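Local coordinates for protein alpha-acetolactate decarboxylase (PDB 5XNE) that converts acetolactate into acetoin with release of carbon dioxide, a step on the route from pyruvate to butane-2,3-diol, at residues T9-L14 against P223-D228; K97-M102 against C195-S200; N107-I112 against A162-I167; R124-Q129 against V134-A139. One frame throughout, in Å; residues are numbered along the deposited sequence.

Contact 1 of 4, residues T9-L14 against P223-D228; sequences TMTSLL and PDFAKD
Thr11 and Leu14, on one side of the short helix 10-14, meet Phe225 and Asp228 of the C-terminal helix 225-232 in a helix-to-helix contact made without a hydrogen bond across it. The contact is partly buried, and its centre lies about 15 Å from the centre of the chain. Thr11 CG2 rests 3.9 Å from Phe225 CB and obliquely meets the near part of the ring, CG and CD2, while the rest of the ring leads away. Leu14 works one helical turn further on. Its CG sits beside the backbone N (chi1 -72°), which directs CD1 to the opposite helix, where it lies 3.9 Å from Phe225 O and equally far from Asp228 CB. Of the Asp228 side chain it is CB that meets Leu14; OD2 is hydrogen-bonded to Asn222 ND2. Tyr163 of the second subunit packs on Thr9 and Thr11, so the dimer partner borders this helix, while the side chain of Leu14 is about 11 Å from the bound zinc ion. The motif is a packed pair of short helices meeting through residues three apart, Thr11 and Leu14 against Phe225 and Asp228, with helix 10-14 N-capped by Thr9, whose OG1 accepts from Ser12 N at 3.0 Å.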
loop_
_atom_site.group_PDB
_atom_site.type_symbol
_atom_site.label_atom_id
_atom_site.label_comp_id
_atom_site.label_asym_id
_atom_site.label_seq_id
_atom_site.Cartn_x
_atom_site.Cartn_y
_atom_site.Cartn_z
ATOM N N THR B 9 1.899 6.357 6.936
ATOM C CA THR B 9 0.516 6.269 6.471
ATOM C C THR B 9 -0.350 7.426 6.928
ATOM O O THR B 9 -0.131 8.024 7.993
ATOM C CB THR B 9 -0.185 4.963 6.942
ATOM O OG1 THR B 9 -0.527 5.071 8.337
ATOM C CG2 THR B 9 0.710 3.756 6.707
ATOM N N MET B 10 -1.371 7.720 6.132
ATOM C CA MET B 10 -2.310 8.766 6.487
ATOM C C MET B 10 -3.078 8.386 7.747
ATOM O O MET B 10 -3.380 9.245 8.573
ATOM C CB MET B 10 -3.286 9.041 5.331
ATOM C CG MET B 10 -4.241 10.175 5.602
ATOM S SD MET B 10 -3.363 11.747 5.739
ATOM C CE MET B 10 -4.694 12.835 6.233
ATOM N N THR B 11 -3.365 7.103 7.914
ATOM C CA THR B 11 -4.107 6.716 9.111
ATOM C C THR B 11 -3.286 6.902 10.393
ATOM O O THR B 11 -3.868 7.130 11.461
ATOM C CB THR B 11 -4.601 5.287 9.027
ATOM O OG1 THR B 11 -3.493 4.406 8.817
ATOM C CG2 THR B 11 -5.630 5.148 7.885
ATOM N N SER B 12 -1.956 6.831 10.310
ATOM C CA SER B 12 -1.135 7.144 11.488
ATOM C C SER B 12 -1.221 8.629 11.817
ATOM O O SER B 12 -1.304 9.018 13.000
ATOM C CB SER B 12 0.325 6.702 11.280
ATOM O OG SER B 12 1.120 6.927 12.452
ATOM N N LEU B 13 -1.220 9.468 10.783
ATOM C CA LEU B 13 -1.421 10.890 10.982
ATOM C C LEU B 13 -2.796 11.168 11.617
ATOM O O LEU B 13 -2.903 11.971 12.551
ATOM C CB LEU B 13 -1.269 11.636 9.649
ATOM C CG LEU B 13 -0.696 13.048 9.672
ATOM C CD1 LEU B 13 0.735 13.101 10.217
ATOM C CD2 LEU B 13 -0.793 13.667 8.280
ATOM N N LEU B 14 -3.836 10.480 11.144
ATOM C CA LEU B 14 -5.173 10.642 11.711
ATOM C C LEU B 14 -5.170 10.382 13.212
ATOM O O LEU B 14 -5.855 11.075 13.963
ATOM C CB LEU B 14 -6.171 9.701 11.035
ATOM C CG LEU B 14 -6.624 9.991 9.608
ATOM C CD1 LEU B 14 -7.651 8.937 9.186
ATOM C CD2 LEU B 14 -7.194 11.402 9.483
ATOM N N PRO B 223 -12.298 2.036 11.653
ATOM C CA PRO B 223 -13.201 1.637 10.571
ATOM C C PRO B 223 -13.712 2.836 9.771
ATOM O O PRO B 223 -14.203 2.663 8.660
ATOM C CB PRO B 223 -14.353 0.947 11.315
ATOM C CG PRO B 223 -14.345 1.594 12.643
ATOM C CD PRO B 223 -12.896 1.788 12.975
ATOM N N ASP B 224 -13.618 4.031 10.341
ATOM C CA ASP B 224 -14.147 5.233 9.707
ATOM C C ASP B 224 -13.071 6.105 9.035
ATOM O O ASP B 224 -13.300 7.297 8.763
ATOM C CB ASP B 224 -14.891 6.080 10.746
ATOM C CG ASP B 224 -15.917 5.275 11.522
ATOM O OD1 ASP B 224 -16.843 4.737 10.863
ATOM O OD2 ASP B 224 -15.769 5.177 12.752
ATOM N N PHE B 225 -11.918 5.512 8.746
ATOM C CA PHE B 225 -10.775 6.287 8.276
ATOM C C PHE B 225 -11.064 7.039 6.975
ATOM O O PHE B 225 -10.618 8.181 6.809
ATOM C CB PHE B 225 -9.542 5.385 8.104
ATOM C CG PHE B 225 -9.563 4.533 6.860
ATOM C CD1 PHE B 225 -10.135 3.269 6.880
ATOM C CD2 PHE B 225 -9.000 4.990 5.673
ATOM C CE1 PHE B 225 -10.150 2.476 5.745
ATOM C CE2 PHE B 225 -9.017 4.204 4.531
ATOM C CZ PHE B 225 -9.588 2.947 4.564
ATOM N N ALA B 226 -11.829 6.432 6.069
ATOM C CA ALA B 226 -12.051 7.058 4.768
ATOM C C ALA B 226 -12.812 8.375 4.919
ATOM O O ALA B 226 -12.452 9.370 4.293
ATOM C CB ALA B 226 -12.784 6.110 3.826
ATOM N N LYS B 227 -13.837 8.407 5.766
ATOM C CA LYS B 227 -14.536 9.668 5.979
ATOM C C LYS B 227 -13.662 10.660 6.744
ATOM O O LYS B 227 -13.769 11.869 6.549
ATOM C CB LYS B 227 -15.861 9.457 6.723
ATOM C CG LYS B 227 -15.758 9.643 8.239
ATOM C CD LYS B 227 -17.021 9.191 8.968
ATOM C CE LYS B 227 -17.277 7.714 8.767
ATOM N NZ LYS B 227 -18.403 7.141 9.576
ATOM N N ASP B 228 -12.795 10.153 7.615
ATOM C CA ASP B 228 -11.967 11.042 8.409
ATOM C C ASP B 228 -10.943 11.714 7.498
ATOM O O ASP B 228 -10.623 12.888 7.675
ATOM C CB ASP B 228 -11.293 10.285 9.554
ATOM C CG ASP B 228 -12.262 9.958 10.687
ATOM O OD1 ASP B 228 -13.415 10.433 10.651
ATOM O OD2 ASP B 228 -11.864 9.239 11.625
#

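Contact 2 of 4, residues K97-M102 against C195-S200; sequences KEINSM and CTVTIS
The CA atoms of Ile99 and Val197 stand 9.3 Å apart, the closest pair of CA atoms across a contact made through side chains alone: helix 92-100 lies over strand 195-208. This is helix-on-sheet packing, and the strand beneath is an interior one. Through backbone hydrogen bonds it pairs antiparallel with strand 82-86 along one edge, Val197 with His84 and Ile199 with Met82, and with strand 109-115 along the other, Thr196 with Asp115 and Thr198 with Arg113. The alternation of a beta strand then decides who faces the helix: Val197 and Ile199 point toward it, and Thr198 between them does not. From the helix, Ile99 answers both with separate branches. Its CG1 lies beside the backbone N (chi1 -65°), and the bend at chi2 turns CD1 to Val197, while CG2 is left for Ile199. Tyr172 of strand 171-178 also touches Ile99, so this side chain is buried from more than one direction. A polar tie flanks the apolar patch, because Glu98 OE2 is hydrogen-bonded to the side-chain NE2 of His84 on the adjoining strand 82-86. Along the backbone, Met102 N is bonded to Ile99 O at 2.8 Å. Within the patch, Ile99 CD1 stays at a looser 4.3 Å from Val197 CG1. The two isoleucines come closer and reach for each other tip to tip: Ile199 holds its chain extended (chi2 179°) and sets its terminal CD1 3.8 Å from Ile99 CG2.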
loop_
_atom_site.group_PDB
_atom_site.type_symbol
_atom_site.label_atom_id
_atom_site.label_comp_id
_atom_site.label_asym_id
_atom_site.label_seq_id
_atom_site.Cartn_x
_atom_site.Cartn_y
_atom_site.Cartn_z
ATOM N N LYS B 97 -11.921 16.159 -13.484
ATOM C CA LYS B 97 -12.587 15.189 -14.333
ATOM C C LYS B 97 -11.997 15.159 -15.739
ATOM O O LYS B 97 -12.026 14.124 -16.396
ATOM C CB LYS B 97 -14.093 15.437 -14.386
ATOM C CG LYS B 97 -14.710 15.603 -13.015
ATOM C CD LYS B 97 -14.992 14.250 -12.380
ATOM C CE LYS B 97 -15.227 14.391 -10.875
ATOM N NZ LYS B 97 -14.489 15.552 -10.270
ATOM N N GLU B 98 -11.434 16.268 -16.204
ATOM C CA GLU B 98 -10.811 16.251 -17.528
ATOM C C GLU B 98 -9.526 15.411 -17.513
ATOM O O GLU B 98 -9.313 14.559 -18.383
ATOM C CB GLU B 98 -10.520 17.671 -18.015
ATOM C CG GLU B 98 -9.580 17.733 -19.212
ATOM C CD GLU B 98 -9.881 18.901 -20.142
ATOM O OE1 GLU B 98 -11.044 19.366 -20.160
ATOM O OE2 GLU B 98 -8.954 19.354 -20.853
ATOM N N ILE B 99 -8.677 15.648 -16.515
ATOM C CA ILE B 99 -7.439 14.895 -16.376
ATOM C C ILE B 99 -7.735 13.421 -16.120
ATOM O O ILE B 99 -7.136 12.548 -16.739
ATOM C CB ILE B 99 -6.564 15.448 -15.232
ATOM C CG1 ILE B 99 -6.101 16.865 -15.566
ATOM C CG2 ILE B 99 -5.373 14.528 -14.958
ATOM C CD1 ILE B 99 -5.334 16.973 -16.860
ATOM N N ASN B 100 -8.673 13.150 -15.219
ATOM C CA ASN B 100 -8.928 11.772 -14.809
ATOM C C ASN B 100 -9.347 10.902 -15.993
ATOM O O ASN B 100 -9.011 9.715 -16.060
ATOM C CB ASN B 100 -9.960 11.727 -13.658
ATOM C CG ASN B 100 -11.414 11.968 -14.105
ATOM O OD1 ASN B 100 -11.791 11.777 -15.264
ATOM N ND2 ASN B 100 -12.235 12.419 -13.157
ATOM N N SER B 101 -10.048 11.510 -16.946
ATOM C CA SER B 101 -10.508 10.781 -18.125
ATOM C C SER B 101 -9.366 10.490 -19.096
ATOM O O SER B 101 -9.501 9.647 -19.983
ATOM C CB SER B 101 -11.613 11.566 -18.838
ATOM O OG SER B 101 -12.789 11.634 -18.044
ATOM N N MET B 102 -8.247 11.186 -18.917
ATOM C CA MET B 102 -7.109 11.104 -19.838
ATOM C C MET B 102 -5.995 10.176 -19.324
ATOM O O MET B 102 -5.103 9.772 -20.075
ATOM C CB MET B 102 -6.577 12.519 -20.103
ATOM C CG MET B 102 -5.067 12.699 -20.068
ATOM S SD MET B 102 -4.556 14.281 -20.767
ATOM C CE MET B 102 -2.772 14.178 -20.579
ATOM N N CYS B 195 -2.795 27.341 -17.516
ATOM C CA CYS B 195 -1.639 26.637 -16.978
ATOM C C CYS B 195 -1.146 25.543 -17.902
ATOM O O CYS B 195 -1.865 25.087 -18.795
ATOM C CB CYS B 195 -1.970 26.033 -15.607
ATOM S SG CYS B 195 -3.031 24.537 -15.631
ATOM N N THR B 196 0.093 25.126 -17.677
ATOM C CA THR B 196 0.625 23.919 -18.283
ATOM C C THR B 196 0.542 22.780 -17.269
ATOM O O THR B 196 0.866 22.959 -16.086
ATOM C CB THR B 196 2.079 24.109 -18.759
ATOM O OG1 THR B 196 2.606 22.865 -19.239
ATOM C CG2 THR B 196 2.960 24.626 -17.641
ATOM N N VAL B 197 0.069 21.626 -17.731
ATOM C CA VAL B 197 0.018 20.429 -16.902
ATOM C C VAL B 197 1.094 19.450 -17.334
ATOM O O VAL B 197 1.350 19.265 -18.529
ATOM C CB VAL B 197 -1.346 19.733 -16.980
ATOM C CG1 VAL B 197 -1.414 18.577 -15.983
ATOM C CG2 VAL B 197 -2.455 20.728 -16.697
ATOM N N THR B 198 1.741 18.826 -16.357
ATOM C CA THR B 198 2.705 17.777 -16.633
ATOM C C THR B 198 2.388 16.628 -15.683
ATOM O O THR B 198 2.111 16.862 -14.502
ATOM C CB THR B 198 4.152 18.258 -16.442
ATOM O OG1 THR B 198 4.339 19.498 -17.141
ATOM C CG2 THR B 198 5.119 17.259 -17.015
ATOM N N ILE B 199 2.402 15.404 -16.205
ATOM C CA ILE B 199 2.019 14.214 -15.438
ATOM C C ILE B 199 3.087 13.127 -15.569
ATOM O O ILE B 199 3.653 12.906 -16.654
ATOM C CB ILE B 199 0.652 13.664 -15.895
ATOM C CG1 ILE B 199 -0.433 14.732 -15.729
ATOM C CG2 ILE B 199 0.268 12.418 -15.109
ATOM C CD1 ILE B 199 -1.812 14.299 -16.179
ATOM N N SER B 200 3.375 12.458 -14.450
ATOM C CA SER B 200 4.380 11.405 -14.409
ATOM C C SER B 200 3.739 10.127 -13.871
ATOM O O SER B 200 3.165 10.124 -12.786
ATOM C CB SER B 200 5.565 11.839 -13.545
ATOM O OG SER B 200 6.644 10.923 -13.628
#

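Contact 3 of 4, residues N107-I112 against A162-I167; sequences NLFYAI and AYANGI
Tyr163 gives its phenolic proton to the backbone carbonyl of Asn107, with OH 2.7 Å from Asn107 O. The approach is not ideal in direction: the C=O...OH angle is 142°, and the hydroxyl stands above the carbonyl plane, 38° out of it. From the ring's side, by contrast, Asn107 O sits at the edge of the tyrosine, near its plane, 3.5 Å from Tyr163 CE2. Phe109 fills in beside this bond. Its CE1 lies 3.5 Å from Tyr163 OH, and the two side chains meet obliquely, with Phe109 CE1 at 4.0 Å from Tyr163 CE1. Ala164 adds its methyl, CB being 4.0 Å from Phe109 CZ. A phenylalanine in place of Tyr163 would probably leave the carbonyl of Asn107 without this donor and the ring freer to shift against Phe109. The donor belongs to a 3-10 turn, residues 162-164, that follows strand 151-160 and lies beside the entry to strand 109-115, the antiparallel neighbour of strand 151-160 in the beta structure. The turn is closed by Asn165 N, which bonds to Ala162 O at 3.0 Å. With CG held between its backbone N and carbonyl carbon (chi1 58°), Tyr163 swings its ring from this turn toward Asn107. Further out, the second subunit takes over: Asn107 ND2 is hydrogen-bonded to Phe215 O and Ala218 O of that subunit, and Leu209 of the second subunit packs on Tyr163. After the turn in sequence, Asn165 OD1 is hydrogen-bonded to Ser170 N.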
loop_
_atom_site.group_PDB
_atom_site.type_symbol
_atom_site.label_atom_id
_atom_site.label_comp_id
_atom_site.label_asym_id
_atom_site.label_seq_id
_atom_site.Cartn_x
_atom_site.Cartn_y
_atom_site.Cartn_z
ATOM N N ASN B 107 -5.863 2.911 -11.942
ATOM C CA ASN B 107 -5.284 1.937 -11.025
ATOM C C ASN B 107 -3.783 2.123 -10.834
ATOM O O ASN B 107 -3.130 1.288 -10.208
ATOM C CB ASN B 107 -5.578 0.523 -11.525
ATOM C CG ASN B 107 -7.056 0.290 -11.728
ATOM O OD1 ASN B 107 -7.887 0.812 -10.978
ATOM N ND2 ASN B 107 -7.401 -0.495 -12.749
ATOM N N LEU B 108 -3.246 3.205 -11.389
ATOM C CA LEU B 108 -1.823 3.511 -11.280
ATOM C C LEU B 108 -1.605 4.759 -10.444
ATOM O O LEU B 108 -2.550 5.467 -10.133
ATOM C CB LEU B 108 -1.194 3.709 -12.657
ATOM C CG LEU B 108 -1.369 2.546 -13.631
ATOM C CD1 LEU B 108 -0.714 2.919 -14.968
ATOM C CD2 LEU B 108 -0.780 1.274 -13.056
ATOM N N PHE B 109 -0.356 5.014 -10.074
ATOM C CA PHE B 109 0.005 6.234 -9.339
ATOM C C PHE B 109 0.516 7.302 -10.298
ATOM O O PHE B 109 1.234 6.981 -11.247
ATOM C CB PHE B 109 1.085 5.934 -8.299
ATOM C CG PHE B 109 0.622 5.047 -7.171
ATOM C CD1 PHE B 109 0.508 3.667 -7.345
ATOM C CD2 PHE B 109 0.319 5.592 -5.929
ATOM C CE1 PHE B 109 0.071 2.853 -6.293
ATOM C CE2 PHE B 109 -0.109 4.780 -4.876
ATOM C CZ PHE B 109 -0.227 3.419 -5.065
ATOM N N TYR B 110 0.159 8.566 -10.058
ATOM C CA TYR B 110 0.670 9.661 -10.887
ATOM C C TYR B 110 1.159 10.813 -10.033
ATOM O O TYR B 110 0.575 11.118 -8.993
ATOM C CB TYR B 110 -0.403 10.194 -11.857
ATOM C CG TYR B 110 -0.973 9.135 -12.759
ATOM C CD1 TYR B 110 -2.069 8.383 -12.359
ATOM C CD2 TYR B 110 -0.398 8.867 -13.994
ATOM C CE1 TYR B 110 -2.602 7.391 -13.176
ATOM C CE2 TYR B 110 -0.918 7.874 -14.819
ATOM C CZ TYR B 110 -2.020 7.142 -14.395
ATOM O OH TYR B 110 -2.548 6.153 -15.203
ATOM N N ALA B 111 2.225 11.458 -10.482
ATOM C CA ALA B 111 2.581 12.765 -9.958
ATOM C C ALA B 111 2.044 13.780 -10.947
ATOM O O ALA B 111 2.046 13.538 -12.166
ATOM C CB ALA B 111 4.076 12.914 -9.792
ATOM N N ILE B 112 1.569 14.905 -10.440
ATOM C CA ILE B 112 0.988 15.907 -11.320
ATOM C C ILE B 112 1.394 17.307 -10.895
ATOM O O ILE B 112 1.460 17.634 -9.708
ATOM C CB ILE B 112 -0.546 15.777 -11.366
ATOM C CG1 ILE B 112 -1.162 16.804 -12.328
ATOM C CG2 ILE B 112 -1.132 15.958 -10.000
ATOM C CD1 ILE B 112 -2.642 16.564 -12.575
ATOM N N ALA B 162 -7.720 4.147 -5.451
ATOM C CA ALA B 162 -8.550 3.905 -4.272
ATOM C C ALA B 162 -7.997 2.807 -3.355
ATOM O O ALA B 162 -8.150 2.904 -2.137
ATOM C CB ALA B 162 -9.971 3.575 -4.679
ATOM N N TYR B 163 -7.355 1.783 -3.913
ATOM C CA TYR B 163 -6.860 0.687 -3.070
ATOM C C TYR B 163 -5.761 1.123 -2.086
ATOM O O TYR B 163 -5.459 0.402 -1.136
ATOM C CB TYR B 163 -6.370 -0.493 -3.926
ATOM C CG TYR B 163 -5.282 -0.181 -4.921
ATOM C CD1 TYR B 163 -3.971 0.098 -4.506
ATOM C CD2 TYR B 163 -5.547 -0.200 -6.288
ATOM C CE1 TYR B 163 -2.974 0.381 -5.422
ATOM C CE2 TYR B 163 -4.552 0.067 -7.209
ATOM C CZ TYR B 163 -3.264 0.355 -6.775
ATOM O OH TYR B 163 -2.281 0.635 -7.676
ATOM N N ALA B 164 -5.190 2.309 -2.280
ATOM C CA ALA B 164 -4.158 2.782 -1.353
ATOM C C ALA B 164 -4.686 3.851 -0.394
ATOM O O ALA B 164 -3.906 4.447 0.375
ATOM C CB ALA B 164 -2.942 3.302 -2.119
ATOM N N ASN B 165 -5.998 4.083 -0.399
ATOM C CA ASN B 165 -6.566 5.053 0.537
ATOM C C ASN B 165 -6.297 4.620 1.975
ATOM O O ASN B 165 -6.489 3.460 2.317
ATOM C CB ASN B 165 -8.067 5.224 0.320
ATOM C CG ASN B 165 -8.595 6.542 0.892
ATOM O OD1 ASN B 165 -7.924 7.585 0.845
ATOM N ND2 ASN B 165 -9.800 6.495 1.446
ATOM N N GLY B 166 -5.853 5.552 2.809
ATOM C CA GLY B 166 -5.421 5.194 4.147
ATOM C C GLY B 166 -3.911 5.065 4.277
ATOM O O GLY B 166 -3.356 5.483 5.294
ATOM N N ILE B 167 -3.239 4.490 3.278
ATOM C CA ILE B 167 -1.797 4.669 3.192
ATOM C C ILE B 167 -1.524 6.100 2.744
ATOM O O ILE B 167 -0.871 6.873 3.454
ATOM C CB ILE B 167 -1.141 3.671 2.236
ATOM C CG1 ILE B 167 -1.220 2.265 2.839
ATOM C CG2 ILE B 167 0.312 4.071 1.979
ATOM C CD1 ILE B 167 -0.823 1.167 1.863
#

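Contact 4 of 4, residues R124-Q129 against V134-A139; sequences RTVELQ and VPMVEA
Gln129 reaches across to Ala139 in a water-bridged contact between the loop that follows strand 117-124 and the short helix 136-139, only a few residues later in the chain. From CB the side chain sets CG beside the backbone N, and a bend at chi2 (-72°) folds the amide back over its own loop. CD comes next, 3.9 Å from Ala139 CB, and OE1 lies against the same methyl. OE1 also accepts from water 2 at 2.7 Å, which in turn accepts a hydrogen bond from Val134 N. NE2 is gripped twice. It donates to Glu127 O at 2.9 Å in a nearly straight bond (163°); Glu127 O lies close to the amide plane of Gln129, though the donor is tilted from the carbonyl plane. It also donates to water 3, 2.8 Å away, itself bonded to Ala139 O. Water 1 joins Glu127 N to Ala139 O. Shortened to an alanine, this position would probably leave Glu127 O without this donor and waters 2 and 3 without their partner on the loop. At the inner end, the side chain of Arg124 is about 4 Å from the bound zinc ion, and its backbone is bonded to that of His186, a zinc ligand. Glu44 holds Arg124 NE in a salt bridge, and Val126 CG1 lies 3.7 Å above one guanidinium face, offset toward its rim. Met136, extended beyond CG, crosses Arg124 at about a right angle, its CE 4.1 Å from Arg124 NH2.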
loop_
_atom_site.group_PDB
_atom_site.type_symbol
_atom_site.label_atom_id
_atom_site.label_comp_id
_atom_site.label_asym_id
_atom_site.label_seq_id
_atom_site.Cartn_x
_atom_site.Cartn_y
_atom_site.Cartn_z
ATOM N N ARG B 124 -4.967 25.482 3.032
ATOM C CA ARG B 124 -4.719 25.484 4.468
ATOM C C ARG B 124 -3.242 25.244 4.744
ATOM O O ARG B 124 -2.523 24.696 3.904
ATOM C CB ARG B 124 -5.523 24.404 5.183
ATOM C CG ARG B 124 -5.120 22.985 4.769
ATOM C CD ARG B 124 -4.442 22.226 5.918
ATOM N NE ARG B 124 -3.821 20.989 5.453
ATOM C CZ ARG B 124 -4.446 19.823 5.531
ATOM N NH1 ARG B 124 -5.667 19.799 6.082
ATOM N NH2 ARG B 124 -3.867 18.699 5.096
ATOM N N THR B 125 -2.786 25.625 5.931
ATOM C CA THR B 125 -1.476 25.187 6.401
ATOM C C THR B 125 -1.642 24.639 7.805
ATOM O O THR B 125 -2.003 25.376 8.720
ATOM C CB THR B 125 -0.430 26.312 6.418
ATOM O OG1 THR B 125 -0.894 27.385 7.254
ATOM C CG2 THR B 125 -0.159 26.839 5.013
ATOM N N VAL B 126 -1.405 23.346 7.982
ATOM C CA VAL B 126 -1.404 22.799 9.341
ATOM C C VAL B 126 -0.325 23.514 10.152
ATOM O O VAL B 126 0.716 23.918 9.617
ATOM C CB VAL B 126 -1.160 21.270 9.384
ATOM C CG1 VAL B 126 -2.365 20.509 8.813
ATOM C CG2 VAL B 126 0.136 20.905 8.669
ATOM N N GLU B 127 -0.592 23.683 11.444
ATOM C CA GLU B 127 0.300 24.421 12.334
ATOM C C GLU B 127 0.860 23.542 13.434
ATOM O O GLU B 127 0.232 22.555 13.831
ATOM C CB GLU B 127 -0.426 25.591 13.000
ATOM C CG GLU B 127 -0.906 26.670 12.080
ATOM C CD GLU B 127 -1.534 27.820 12.859
ATOM O OE1 GLU B 127 -2.540 27.583 13.562
ATOM O OE2 GLU B 127 -1.003 28.948 12.790
ATOM N N LEU B 128 2.014 23.948 13.945
ATOM C CA LEU B 128 2.715 23.201 14.989
ATOM C C LEU B 128 1.791 22.868 16.158
ATOM O O LEU B 128 1.087 23.730 16.690
ATOM C CB LEU B 128 3.951 23.990 15.466
ATOM C CG LEU B 128 4.984 23.406 16.457
ATOM C CD1 LEU B 128 6.205 24.306 16.569
ATOM C CD2 LEU B 128 4.434 23.207 17.859
ATOM N N GLN B 129 1.824 21.597 16.547
ATOM C CA GLN B 129 1.021 21.049 17.628
ATOM C C GLN B 129 1.864 20.832 18.869
ATOM O O GLN B 129 3.052 20.550 18.771
ATOM C CB GLN B 129 0.395 19.713 17.204
ATOM C CG GLN B 129 -0.449 19.798 15.937
ATOM C CD GLN B 129 -1.758 20.524 16.177
ATOM O OE1 GLN B 129 -2.546 20.137 17.046
ATOM N NE2 GLN B 129 -2.000 21.586 15.408
ATOM N N VAL B 134 -3.533 15.684 19.758
ATOM C CA VAL B 134 -4.916 15.288 19.520
ATOM C C VAL B 134 -5.056 14.668 18.126
ATOM O O VAL B 134 -4.172 14.851 17.278
ATOM C CB VAL B 134 -5.866 16.494 19.674
ATOM C CG1 VAL B 134 -5.675 17.117 21.054
ATOM C CG2 VAL B 134 -5.629 17.534 18.580
ATOM N N PRO B 135 -6.149 13.922 17.879
ATOM C CA PRO B 135 -6.334 13.343 16.543
ATOM C C PRO B 135 -6.441 14.430 15.479
ATOM O O PRO B 135 -6.805 15.577 15.787
ATOM C CB PRO B 135 -7.648 12.566 16.666
ATOM C CG PRO B 135 -7.783 12.289 18.128
ATOM C CD PRO B 135 -7.205 13.490 18.810
ATOM N N MET B 136 -6.129 14.079 14.238
ATOM C CA MET B 136 -6.041 15.094 13.194
ATOM C C MET B 136 -7.365 15.794 12.914
ATOM O O MET B 136 -7.364 16.968 12.564
ATOM C CB MET B 136 -5.500 14.492 11.900
ATOM C CG MET B 136 -5.047 15.558 10.928
ATOM S SD MET B 136 -4.237 14.853 9.486
ATOM C CE MET B 136 -3.998 16.344 8.497
ATOM N N VAL B 137 -8.481 15.087 13.077
ATOM C CA VAL B 137 -9.794 15.704 12.874
ATOM C C VAL B 137 -9.975 16.889 13.821
ATOM O O VAL B 137 -10.557 17.912 13.448
ATOM C CB VAL B 137 -10.933 14.681 13.065
ATOM C CG1 VAL B 137 -12.277 15.388 13.261
ATOM C CG2 VAL B 137 -11.001 13.750 11.867
ATOM N N GLU B 138 -9.434 16.773 15.031
ATOM C CA GLU B 138 -9.481 17.880 15.984
ATOM C C GLU B 138 -8.431 18.930 15.670
ATOM O O GLU B 138 -8.684 20.129 15.789
ATOM C CB GLU B 138 -9.291 17.370 17.419
ATOM C CG GLU B 138 -10.316 16.332 17.839
ATOM C CD GLU B 138 -11.754 16.792 17.628
ATOM O OE1 GLU B 138 -12.033 18.003 17.791
ATOM O OE2 GLU B 138 -12.605 15.935 17.297
ATOM N N ALA B 139 -7.246 18.475 15.271
ATOM C CA ALA B 139 -6.127 19.377 15.054
ATOM C C ALA B 139 -6.371 20.358 13.900
ATOM O O ALA B 139 -5.862 21.481 13.928
ATOM C CB ALA B 139 -4.843 18.578 14.804
HETATM O O HOH W 1 -3.518 22.920 12.324
HETATM O O HOH W 2 -2.208 18.121 18.777
HETATM O O HOH W 3 -4.196 23.313 15.719
#

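Contact 1 joins segments near the two ends of the chain, and the other three are nested within the loop it closes: contact 2 holds contact 3 inside it, and contact 3 holds contact 4. Contacts 2 and 3, centres about 15 Å apart, share neighbouring strands 195-208 and 109-115, tied by Ser200 O to Ala111 N. Contact 1 links two others: Met10 N bonds to Ile167 O of contact 3, and Leu14 O to Met136 N of contact 4. Contacts 2 and 4, about 30 Å between centres, lie on opposite sides of the chain's centre. Helix 10-14 thus connects helix 136-139 of contact 4 with the loop of contact 3 that touches the second subunit.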